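Heptaprenyl diphosphate synthase (HEPPP synthase) subunit 1 family protein (PDB 5H9D) probably acts as the smaller, regulatory component of a two-subunit heptaprenyl diphosphate synthase, pairing with a larger prenyl-synthase chain to make long isoprenoid diphosphates. Local coordinates at residues 11-16 / 20-25; 54-59 / 127-132; 60-65 / 168-173. All blocks are in the same frame, centred on the assembly; numbering follows the deposited sequence.

Contact 1 (11-16 / 20-25); sequences QIEERL and SEYESI
Tyr-22 lays the face of its phenol ring over Leu-16, the residue with which helix 4-15 gives way to a loop. The motif is a helix end covered by its own returning chain, in an all-helical subunit whose family belongs to the terpene synthase clan: three residues after Leu-16 the backbone swings round and brings 20-25 back alongside the last helical turns. Tyr-22 is the side chain to follow. Its CB heads for the helix, and a chi1 of 53° sets CG between the backbone N and the carbonyl carbon and so carries the ring over Leu-16. The ring-facing methyl, Leu-16 CD1, sits almost centrally, 3.5 Å from the Tyr-22 centroid and 13° off the normal, a CH-pi contact. The methyl is displaced slightly toward the CD2-CE2 side, so CD1 and CE1 of the ring lie a little farther from it; on the nearer side Leu-16 CB also comes within 4.0 Å of Tyr-22 CE2. Farther out, CZ passes Leu-16 CD1 at 3.6 Å. The hydroxyl at the tip, Tyr-22 OH, lies 3.7 Å from Glu-13 OE2, too far for a hydrogen bond; the carboxylate plane is inclined 55° to the ring. Beside the tyrosine contact the interface is aliphatic, for Ile-25 turns its CD1 to both Ile-12 and Leu-16. Helix 70-88 backs this patch through Leu-76, which touches Leu-16, and Ile-77, which touches Ile-12 and Ile-25. On the partner side, Arg-15 forms a salt bridge with Glu-135 of the farnesyl pyrophosphate synthetase chain, so the same helix end also serves the subunit interface. A further touch is methyl to methyl, Ile-12 CG2 to Ile-25 CD1 at 4.3 Å.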
loop_
_atom_site.group_PDB
_atom_site.type_symbol
_atom_site.label_atom_id
_atom_site.label_comp_id
_atom_site.label_asym_id
_atom_site.label_seq_id
_atom_site.Cartn_x
_atom_site.Cartn_y
_atom_site.Cartn_z
ATOM N N GLN C 11 16.717 -12.162 -1.007
ATOM C CA GLN C 11 16.097 -10.912 -0.558
ATOM C C GLN C 11 14.653 -11.146 -0.116
ATOM O O GLN C 11 14.254 -10.659 0.936
ATOM C CB GLN C 11 16.152 -9.827 -1.650
ATOM C CG GLN C 11 17.502 -9.155 -1.783
ATOM C CD GLN C 11 17.567 -8.118 -2.901
ATOM O OE1 GLN C 11 16.888 -7.099 -2.859
ATOM N NE2 GLN C 11 18.401 -8.373 -3.899
ATOM N N ILE C 12 13.877 -11.896 -0.905
ATOM C CA ILE C 12 12.484 -12.173 -0.554
ATOM C C ILE C 12 12.477 -12.857 0.806
ATOM O O ILE C 12 11.555 -12.705 1.607
ATOM C CB ILE C 12 11.811 -13.110 -1.576
ATOM C CG1 ILE C 12 11.612 -12.395 -2.908
ATOM C CG2 ILE C 12 10.463 -13.588 -1.043
ATOM C CD1 ILE C 12 10.542 -11.376 -2.894
ATOM N N GLU C 13 13.537 -13.609 1.047
ATOM C CA GLU C 13 13.739 -14.352 2.280
ATOM C C GLU C 13 13.746 -13.459 3.504
ATOM O O GLU C 13 12.961 -13.649 4.429
ATOM C CB GLU C 13 15.061 -15.108 2.183
ATOM C CG GLU C 13 14.902 -16.568 1.860
ATOM C CD GLU C 13 14.352 -17.298 3.044
ATOM O OE1 GLU C 13 15.075 -17.352 4.064
ATOM O OE2 GLU C 13 13.203 -17.789 2.965
ATOM N N GLU C 14 14.649 -12.488 3.512
ATOM C CA GLU C 14 14.740 -11.576 4.637
ATOM C C GLU C 14 13.390 -10.902 4.863
ATOM O O GLU C 14 12.868 -10.879 5.985
ATOM C CB GLU C 14 15.824 -10.523 4.386
ATOM C CG GLU C 14 15.982 -10.121 2.920
ATOM C CD GLU C 14 16.500 -8.691 2.733
ATOM O OE1 GLU C 14 15.751 -7.729 3.059
ATOM O OE2 GLU C 14 17.659 -8.539 2.264
ATOM N N ARG C 15 12.830 -10.367 3.779
ATOM C CA ARG C 15 11.537 -9.682 3.790
ATOM C C ARG C 15 10.376 -10.588 4.250
ATOM O O ARG C 15 9.434 -10.110 4.880
ATOM C CB ARG C 15 11.255 -9.081 2.392
ATOM C CG ARG C 15 11.489 -7.542 2.248
ATOM C CD ARG C 15 12.721 -7.071 3.004
ATOM N NE ARG C 15 12.928 -5.621 3.053
ATOM C CZ ARG C 15 13.285 -4.896 2.005
ATOM N NH1 ARG C 15 13.446 -5.489 0.835
ATOM N NH2 ARG C 15 13.565 -3.604 2.128
ATOM N N LEU C 16 10.453 -11.887 3.969
ATOM C CA LEU C 16 9.389 -12.792 4.381
ATOM C C LEU C 16 9.644 -13.542 5.686
ATOM O O LEU C 16 9.136 -14.650 5.881
ATOM C CB LEU C 16 9.100 -13.818 3.288
ATOM C CG LEU C 16 8.296 -13.370 2.081
ATOM C CD1 LEU C 16 7.950 -14.592 1.245
ATOM C CD2 LEU C 16 7.033 -12.652 2.559
ATOM N N SER C 20 4.161 -17.112 8.643
ATOM C CA SER C 20 3.824 -18.528 8.764
ATOM C C SER C 20 3.924 -19.279 7.432
ATOM O O SER C 20 5.013 -19.735 7.072
ATOM C CB SER C 20 2.421 -18.689 9.366
ATOM O OG SER C 20 1.429 -18.008 8.608
ATOM N N GLU C 21 2.819 -19.398 6.692
ATOM C CA GLU C 21 2.860 -20.124 5.418
ATOM C C GLU C 21 2.433 -19.349 4.166
ATOM O O GLU C 21 1.256 -19.013 4.009
ATOM C CB GLU C 21 2.005 -21.396 5.501
ATOM C CG GLU C 21 2.082 -22.141 6.825
ATOM C CD GLU C 21 0.764 -22.076 7.586
ATOM O OE1 GLU C 21 -0.251 -22.627 7.074
ATOM O OE2 GLU C 21 0.746 -21.465 8.685
ATOM N N TYR C 22 3.382 -19.102 3.261
ATOM C CA TYR C 22 3.082 -18.390 2.021
ATOM C C TYR C 22 3.019 -19.298 0.787
ATOM O O TYR C 22 3.871 -20.170 0.594
ATOM C CB TYR C 22 4.087 -17.259 1.807
ATOM C CG TYR C 22 5.548 -17.635 1.872
ATOM C CD1 TYR C 22 6.192 -18.224 0.787
ATOM C CD2 TYR C 22 6.311 -17.313 2.994
ATOM C CE1 TYR C 22 7.567 -18.468 0.814
ATOM C CE2 TYR C 22 7.681 -17.555 3.035
ATOM C CZ TYR C 22 8.304 -18.126 1.941
ATOM O OH TYR C 22 9.667 -18.318 1.971
ATOM N N GLU C 23 2.010 -19.068 -0.052
ATOM C CA GLU C 23 1.758 -19.871 -1.255
ATOM C C GLU C 23 2.912 -20.361 -2.157
ATOM O O GLU C 23 3.414 -21.472 -1.938
ATOM C CB GLU C 23 0.693 -19.187 -2.124
ATOM C CG GLU C 23 -0.118 -20.155 -3.001
ATOM C CD GLU C 23 -1.546 -20.369 -2.500
ATOM O OE1 GLU C 23 -2.323 -19.392 -2.506
ATOM O OE2 GLU C 23 -1.894 -21.505 -2.105
ATOM N N SER C 24 3.343 -19.574 -3.152
ATOM C CA SER C 24 4.390 -20.055 -4.079
ATOM C C SER C 24 5.502 -19.102 -4.530
ATOM O O SER C 24 6.613 -19.130 -4.005
ATOM C CB SER C 24 3.733 -20.609 -5.351
ATOM O OG SER C 24 2.503 -21.263 -5.090
ATOM N N ILE C 25 5.201 -18.314 -5.560
ATOM C CA ILE C 25 6.116 -17.332 -6.161
ATOM C C ILE C 25 7.069 -17.840 -7.261
ATOM O O ILE C 25 8.228 -18.121 -6.967
ATOM C CB ILE C 25 7.018 -16.632 -5.105
ATOM C CG1 ILE C 25 6.184 -16.048 -3.972
ATOM C CG2 ILE C 25 7.776 -15.495 -5.758
ATOM C CD1 ILE C 25 7.003 -15.420 -2.889
#

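Contact 2 (54-59 / 127-132); sequences SMRHLD and KIETLF
The helical turns bearing Met-55 and Phe-132 stand well apart, their closest alpha carbons being Met-55 CA and Ile-128 CA at 10.3 Å. This is spaced helix-helix packing in the core of the all-helical fold, between helix 43-65 and helix 118-140, bridged by Met-55 and Phe-132, with Arg-56 and Glu-129 approaching beside them. Met-55 crosses Phe-132 at about a right angle and touches it with the start of its chain: CG lies 4.1 Å from Phe-132 CE2, approaching the ring obliquely. With chi2 at -70° the methionine then bends, carrying the thioether end away from helix 118-140; the side chain also packs on Asn-111 of the farnesyl pyrophosphate synthetase chain. The next residue, Arg-56, reaches over with CG anti to its backbone N and the chain extended through chi2. Its guanidinium presents an edge to Glu-129, at a separation beyond a salt bridge, although the opposite charges probably still attract. Each group has firmer partners: Asp-52 pairs with Arg-56 NH1, while Tyr-168 and Lys-166 hold Glu-129 OE1. The oxygen turned to the arginine is Glu-129 OE2, which a weak hydrogen bond links to Tyr-164 OH; it lies near the guanidinium plane, 4.3 Å from Arg-56 NH2.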
loop_
_atom_site.group_PDB
_atom_site.type_symbol
_atom_site.label_atom_id
_atom_site.label_comp_id
_atom_site.label_asym_id
_atom_site.label_seq_id
_atom_site.Cartn_x
_atom_site.Cartn_y
_atom_site.Cartn_z
ATOM N N SER C 54 6.444 -9.603 -8.619
ATOM C CA SER C 54 5.208 -9.283 -7.924
ATOM C C SER C 54 4.063 -9.275 -8.931
ATOM O O SER C 54 3.059 -9.985 -8.752
ATOM C CB SER C 54 5.319 -7.941 -7.205
ATOM O OG SER C 54 5.813 -6.934 -8.063
ATOM N N MET C 55 4.244 -8.500 -10.001
ATOM C CA MET C 55 3.263 -8.384 -11.073
ATOM C C MET C 55 2.731 -9.748 -11.563
ATOM O O MET C 55 1.522 -9.968 -11.638
ATOM C CB MET C 55 3.885 -7.610 -12.235
ATOM C CG MET C 55 4.230 -6.138 -11.942
ATOM S SD MET C 55 2.769 -5.167 -11.757
ATOM C CE MET C 55 2.547 -5.151 -9.938
ATOM N N ARG C 56 3.628 -10.679 -11.882
ATOM C CA ARG C 56 3.179 -11.999 -12.343
ATOM C C ARG C 56 2.530 -12.811 -11.211
ATOM O O ARG C 56 1.688 -13.690 -11.466
ATOM C CB ARG C 56 4.341 -12.781 -12.956
ATOM C CG ARG C 56 3.932 -14.168 -13.425
ATOM C CD ARG C 56 5.033 -14.902 -14.190
ATOM N NE ARG C 56 5.599 -14.083 -15.260
ATOM C CZ ARG C 56 6.694 -13.342 -15.122
ATOM N NH1 ARG C 56 7.337 -13.334 -13.957
ATOM N NH2 ARG C 56 7.131 -12.598 -16.137
ATOM N N HIS C 57 2.917 -12.505 -9.961
ATOM C CA HIS C 57 2.364 -13.191 -8.801
ATOM C C HIS C 57 0.936 -12.765 -8.574
ATOM O O HIS C 57 0.071 -13.597 -8.360
ATOM C CB HIS C 57 3.179 -12.913 -7.549
ATOM C CG HIS C 57 2.846 -13.824 -6.404
ATOM N ND1 HIS C 57 2.760 -15.191 -6.547
ATOM C CD2 HIS C 57 2.614 -13.571 -5.095
ATOM C CE1 HIS C 57 2.493 -15.745 -5.379
ATOM N NE2 HIS C 57 2.401 -14.782 -4.479
ATOM N N LEU C 58 0.685 -11.465 -8.648
ATOM C CA LEU C 58 -0.669 -10.943 -8.463
ATOM C C LEU C 58 -1.534 -11.374 -9.639
ATOM O O LEU C 58 -2.744 -11.563 -9.501
ATOM C CB LEU C 58 -0.649 -9.401 -8.328
ATOM C CG LEU C 58 0.153 -8.799 -7.152
ATOM C CD1 LEU C 58 0.506 -7.386 -7.438
ATOM C CD2 LEU C 58 -0.615 -8.893 -5.857
ATOM N N ASP C 59 -0.920 -11.531 -10.803
ATOM C CA ASP C 59 -1.685 -11.970 -11.959
ATOM C C ASP C 59 -2.257 -13.327 -11.648
ATOM O O ASP C 59 -3.463 -13.549 -11.730
ATOM C CB ASP C 59 -0.796 -12.106 -13.182
ATOM C CG ASP C 59 -0.778 -10.862 -14.024
ATOM O OD1 ASP C 59 -1.844 -10.208 -14.105
ATOM O OD2 ASP C 59 0.288 -10.554 -14.611
ATOM N N LYS C 127 4.994 -5.502 -25.214
ATOM C CA LYS C 127 5.174 -4.546 -24.123
ATOM C C LYS C 127 5.159 -5.271 -22.795
ATOM O O LYS C 127 6.154 -5.244 -22.051
ATOM C CB LYS C 127 4.040 -3.520 -24.099
ATOM C CG LYS C 127 3.972 -2.523 -25.240
ATOM C CD LYS C 127 4.850 -1.350 -25.023
ATOM C CE LYS C 127 4.519 -0.308 -26.049
ATOM N NZ LYS C 127 3.906 0.904 -25.410
ATOM N N ILE C 128 4.034 -5.909 -22.478
ATOM C CA ILE C 128 3.957 -6.618 -21.213
ATOM C C ILE C 128 5.165 -7.558 -21.023
ATOM O O ILE C 128 5.772 -7.623 -19.942
ATOM C CB ILE C 128 2.661 -7.455 -21.108
ATOM C CG1 ILE C 128 1.454 -6.546 -20.914
ATOM C CG2 ILE C 128 2.774 -8.457 -20.006
ATOM C CD1 ILE C 128 0.116 -7.288 -21.024
ATOM N N GLU C 129 5.549 -8.260 -22.082
ATOM C CA GLU C 129 6.642 -9.203 -21.964
ATOM C C GLU C 129 8.085 -8.715 -22.048
ATOM O O GLU C 129 8.972 -9.424 -21.639
ATOM C CB GLU C 129 6.445 -10.297 -22.970
ATOM C CG GLU C 129 6.656 -11.624 -22.361
ATOM C CD GLU C 129 5.542 -11.994 -21.424
ATOM O OE1 GLU C 129 4.375 -12.059 -21.889
ATOM O OE2 GLU C 129 5.844 -12.218 -20.225
ATOM N N THR C 130 8.315 -7.501 -22.534
ATOM C CA THR C 130 9.671 -6.972 -22.706
ATOM C C THR C 130 9.954 -5.627 -22.042
ATOM O O THR C 130 11.100 -5.309 -21.736
ATOM C CB THR C 130 9.998 -6.792 -24.224
ATOM O OG1 THR C 130 9.028 -5.914 -24.826
ATOM C CG2 THR C 130 9.978 -8.128 -24.946
ATOM N N LEU C 131 8.895 -4.846 -21.838
ATOM C CA LEU C 131 8.970 -3.511 -21.251
ATOM C C LEU C 131 9.872 -3.377 -20.042
ATOM O O LEU C 131 10.747 -2.516 -20.045
ATOM C CB LEU C 131 7.569 -3.032 -20.909
ATOM C CG LEU C 131 7.313 -1.525 -20.840
ATOM C CD1 LEU C 131 7.855 -0.839 -22.102
ATOM C CD2 LEU C 131 5.801 -1.271 -20.680
ATOM N N PHE C 132 9.707 -4.195 -19.005
ATOM C CA PHE C 132 10.598 -4.020 -17.865
ATOM C C PHE C 132 12.055 -4.236 -18.211
ATOM O O PHE C 132 12.888 -3.410 -17.876
ATOM C CB PHE C 132 10.205 -4.904 -16.684
ATOM C CG PHE C 132 8.905 -4.503 -16.053
ATOM C CD1 PHE C 132 8.505 -3.163 -16.059
ATOM C CD2 PHE C 132 8.057 -5.463 -15.496
ATOM C CE1 PHE C 132 7.287 -2.786 -15.533
ATOM C CE2 PHE C 132 6.834 -5.088 -14.963
ATOM C CZ PHE C 132 6.447 -3.742 -14.985
#

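Contact 3 (60-65 / 168-173); sequences DITYNH and YNQSEV
Gln-170 projects from a type I beta turn, Asn-169 to Glu-172, against Thr-62 and Tyr-63 of helix 43-65, where the helix widens into a pi-type turn, so that a loop turn packs on a helix side at the surface of the all-helical subunit. Leading into the turn, Tyr-168 points away from helix 43-65, and its side chain touches Ile-125 and Ile-128 of helix 118-140. Asn-169 opens the turn with its carbonyl. Gln-170 then makes the whole contact: its CB meets the Tyr-63 ring obliquely, 3.8 Å from Tyr-63 CD1, and the two side chains run past each other in opposite directions. Tyr-63 comes alongside because its CG is anti to the backbone N (chi1 -168°). The glutamine chain is extended through chi2, and its amide plane stands 77° from the tyrosine ring. Its OE1 makes a weak hydrogen bond to Thr-104 of the farnesyl pyrophosphate synthetase chain. The amide nitrogen Gln-170 NE2 stops 3.7 Å from Thr-62 O, near it but without a hydrogen bond. After Ser-171, which points away, and just ahead of Val-173, the N-cap residue of helix 174-180, Glu-172 N closes the turn on Asn-169 O at 2.7 Å.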
loop_
_atom_site.group_PDB
_atom_site.type_symbol
_atom_site.label_atom_id
_atom_site.label_comp_id
_atom_site.label_asym_id
_atom_site.label_seq_id
_atom_site.Cartn_x
_atom_site.Cartn_y
_atom_site.Cartn_z
ATOM N N ASP C 60 -1.350 -14.220 -11.267
ATOM C CA ASP C 60 -1.648 -15.608 -10.934
ATOM C C ASP C 60 -2.678 -15.864 -9.858
ATOM O O ASP C 60 -3.392 -16.853 -9.921
ATOM C CB ASP C 60 -0.355 -16.332 -10.555
ATOM C CG ASP C 60 0.596 -16.457 -11.729
ATOM O OD1 ASP C 60 0.100 -16.476 -12.886
ATOM O OD2 ASP C 60 1.824 -16.545 -11.507
ATOM N N ILE C 61 -2.741 -14.996 -8.859
ATOM C CA ILE C 61 -3.689 -15.166 -7.778
ATOM C C ILE C 61 -5.117 -15.401 -8.277
ATOM O O ILE C 61 -5.833 -16.239 -7.746
ATOM C CB ILE C 61 -3.607 -13.943 -6.825
ATOM C CG1 ILE C 61 -2.338 -14.078 -5.963
ATOM C CG2 ILE C 61 -4.875 -13.819 -5.976
ATOM C CD1 ILE C 61 -1.842 -12.782 -5.376
ATOM N N THR C 62 -5.514 -14.696 -9.323
ATOM C CA THR C 62 -6.860 -14.846 -9.843
ATOM C C THR C 62 -7.015 -16.029 -10.824
ATOM O O THR C 62 -8.131 -16.495 -11.071
ATOM C CB THR C 62 -7.326 -13.515 -10.511
ATOM O OG1 THR C 62 -6.866 -12.398 -9.737
ATOM C CG2 THR C 62 -8.828 -13.430 -10.531
ATOM N N TYR C 63 -5.899 -16.517 -11.376
ATOM C CA TYR C 63 -5.929 -17.647 -12.322
ATOM C C TYR C 63 -5.677 -19.024 -11.685
ATOM O O TYR C 63 -6.313 -20.011 -12.057
ATOM C CB TYR C 63 -4.925 -17.458 -13.461
ATOM C CG TYR C 63 -5.169 -18.454 -14.577
ATOM C CD1 TYR C 63 -6.444 -18.592 -15.142
ATOM C CD2 TYR C 63 -4.141 -19.272 -15.067
ATOM C CE1 TYR C 63 -6.694 -19.525 -16.171
ATOM C CE2 TYR C 63 -4.379 -20.211 -16.097
ATOM C CZ TYR C 63 -5.660 -20.331 -16.640
ATOM O OH TYR C 63 -5.915 -21.265 -17.627
ATOM N N ASN C 64 -4.731 -19.098 -10.758
ATOM C CA ASN C 64 -4.448 -20.350 -10.080
ATOM C C ASN C 64 -5.329 -20.456 -8.827
ATOM O O ASN C 64 -5.277 -21.438 -8.090
ATOM C CB ASN C 64 -2.962 -20.435 -9.701
ATOM C CG ASN C 64 -2.068 -20.765 -10.891
ATOM O OD1 ASN C 64 -2.494 -21.440 -11.826
ATOM N ND2 ASN C 64 -0.815 -20.312 -10.849
ATOM N N HIS C 65 -6.158 -19.444 -8.613
ATOM C CA HIS C 65 -7.051 -19.385 -7.455
ATOM C C HIS C 65 -6.340 -19.348 -6.106
ATOM O O HIS C 65 -6.845 -19.877 -5.127
ATOM C CB HIS C 65 -8.035 -20.554 -7.459
ATOM C CG HIS C 65 -9.153 -20.399 -8.437
ATOM N ND1 HIS C 65 -8.949 -20.355 -9.800
ATOM C CD2 HIS C 65 -10.489 -20.286 -8.253
ATOM C CE1 HIS C 65 -10.112 -20.224 -10.413
ATOM N NE2 HIS C 65 -11.062 -20.179 -9.498
ATOM N N TYR C 168 -2.403 -13.563 -17.648
ATOM C CA TYR C 168 -3.097 -12.308 -17.880
ATOM C C TYR C 168 -3.964 -12.500 -19.140
ATOM O O TYR C 168 -4.857 -11.689 -19.437
ATOM C CB TYR C 168 -2.115 -11.124 -18.027
ATOM C CG TYR C 168 -1.092 -11.204 -19.139
ATOM C CD1 TYR C 168 0.249 -11.440 -18.862
ATOM C CD2 TYR C 168 -1.468 -11.039 -20.463
ATOM C CE1 TYR C 168 1.186 -11.519 -19.879
ATOM C CE2 TYR C 168 -0.544 -11.115 -21.493
ATOM C CZ TYR C 168 0.785 -11.362 -21.204
ATOM O OH TYR C 168 1.683 -11.516 -22.249
ATOM N N ASN C 169 -3.706 -13.593 -19.865
ATOM C CA ASN C 169 -4.491 -13.925 -21.049
ATOM C C ASN C 169 -5.654 -14.841 -20.588
ATOM O O ASN C 169 -6.415 -15.355 -21.397
ATOM C CB ASN C 169 -3.619 -14.610 -22.129
ATOM C CG ASN C 169 -3.248 -13.664 -23.313
ATOM O OD1 ASN C 169 -2.069 -13.418 -23.581
ATOM N ND2 ASN C 169 -4.260 -13.156 -24.024
ATOM N N GLN C 170 -5.793 -15.006 -19.272
ATOM C CA GLN C 170 -6.858 -15.820 -18.659
ATOM C C GLN C 170 -8.246 -15.759 -19.343
ATOM O O GLN C 170 -8.847 -16.790 -19.597
ATOM C CB GLN C 170 -6.996 -15.453 -17.152
ATOM C CG GLN C 170 -8.403 -14.960 -16.702
ATOM C CD GLN C 170 -8.455 -14.348 -15.275
ATOM O OE1 GLN C 170 -8.007 -13.215 -15.030
ATOM N NE2 GLN C 170 -9.017 -15.106 -14.338
ATOM N N SER C 171 -8.764 -14.573 -19.638
ATOM C CA SER C 171 -10.081 -14.477 -20.272
ATOM C C SER C 171 -10.100 -14.813 -21.769
ATOM O O SER C 171 -11.127 -14.646 -22.434
ATOM C CB SER C 171 -10.681 -13.083 -20.062
ATOM O OG SER C 171 -11.567 -13.052 -18.953
ATOM N N GLU C 172 -8.965 -15.266 -22.297
ATOM C CA GLU C 172 -8.848 -15.647 -23.707
ATOM C C GLU C 172 -8.448 -17.140 -23.738
ATOM O O GLU C 172 -7.704 -17.596 -22.863
ATOM C CB GLU C 172 -7.809 -14.755 -24.424
ATOM C CG GLU C 172 -8.434 -13.620 -25.280
ATOM C CD GLU C 172 -8.259 -12.189 -24.714
ATOM O OE1 GLU C 172 -7.733 -12.012 -23.586
ATOM O OE2 GLU C 172 -8.665 -11.231 -25.417
ATOM N N VAL C 173 -8.958 -17.906 -24.708
ATOM C CA VAL C 173 -8.657 -19.340 -24.767
ATOM C C VAL C 173 -7.344 -19.719 -25.477
ATOM O O VAL C 173 -6.843 -18.970 -26.310
ATOM C CB VAL C 173 -9.858 -20.153 -25.368
ATOM C CG1 VAL C 173 -10.027 -19.866 -26.853
ATOM C CG2 VAL C 173 -9.651 -21.655 -25.102
#

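Helix 43-65 ties the set together: contact 2 uses its 54-59 turns and contact 3 the 60-65 turns that follow, their centres about 13 Å apart. Contact 1 closes earlier in the chain, and its centre lies about 19 Å from that of contact 2, yet Ile-25 packs on His-57 of the same helix. Contacts 2 and 3 interleave along the sequence, and Tyr-168 joins them, its OH probably hydrogen-bonded to Glu-129 OE1 and its CB packed near Asp-59. Contact 2 is close to the chain centre, the others farther out. All three include residues within reach of the farnesyl pyrophosphate synthetase chain, so this packing lies close to the heterodimer interface.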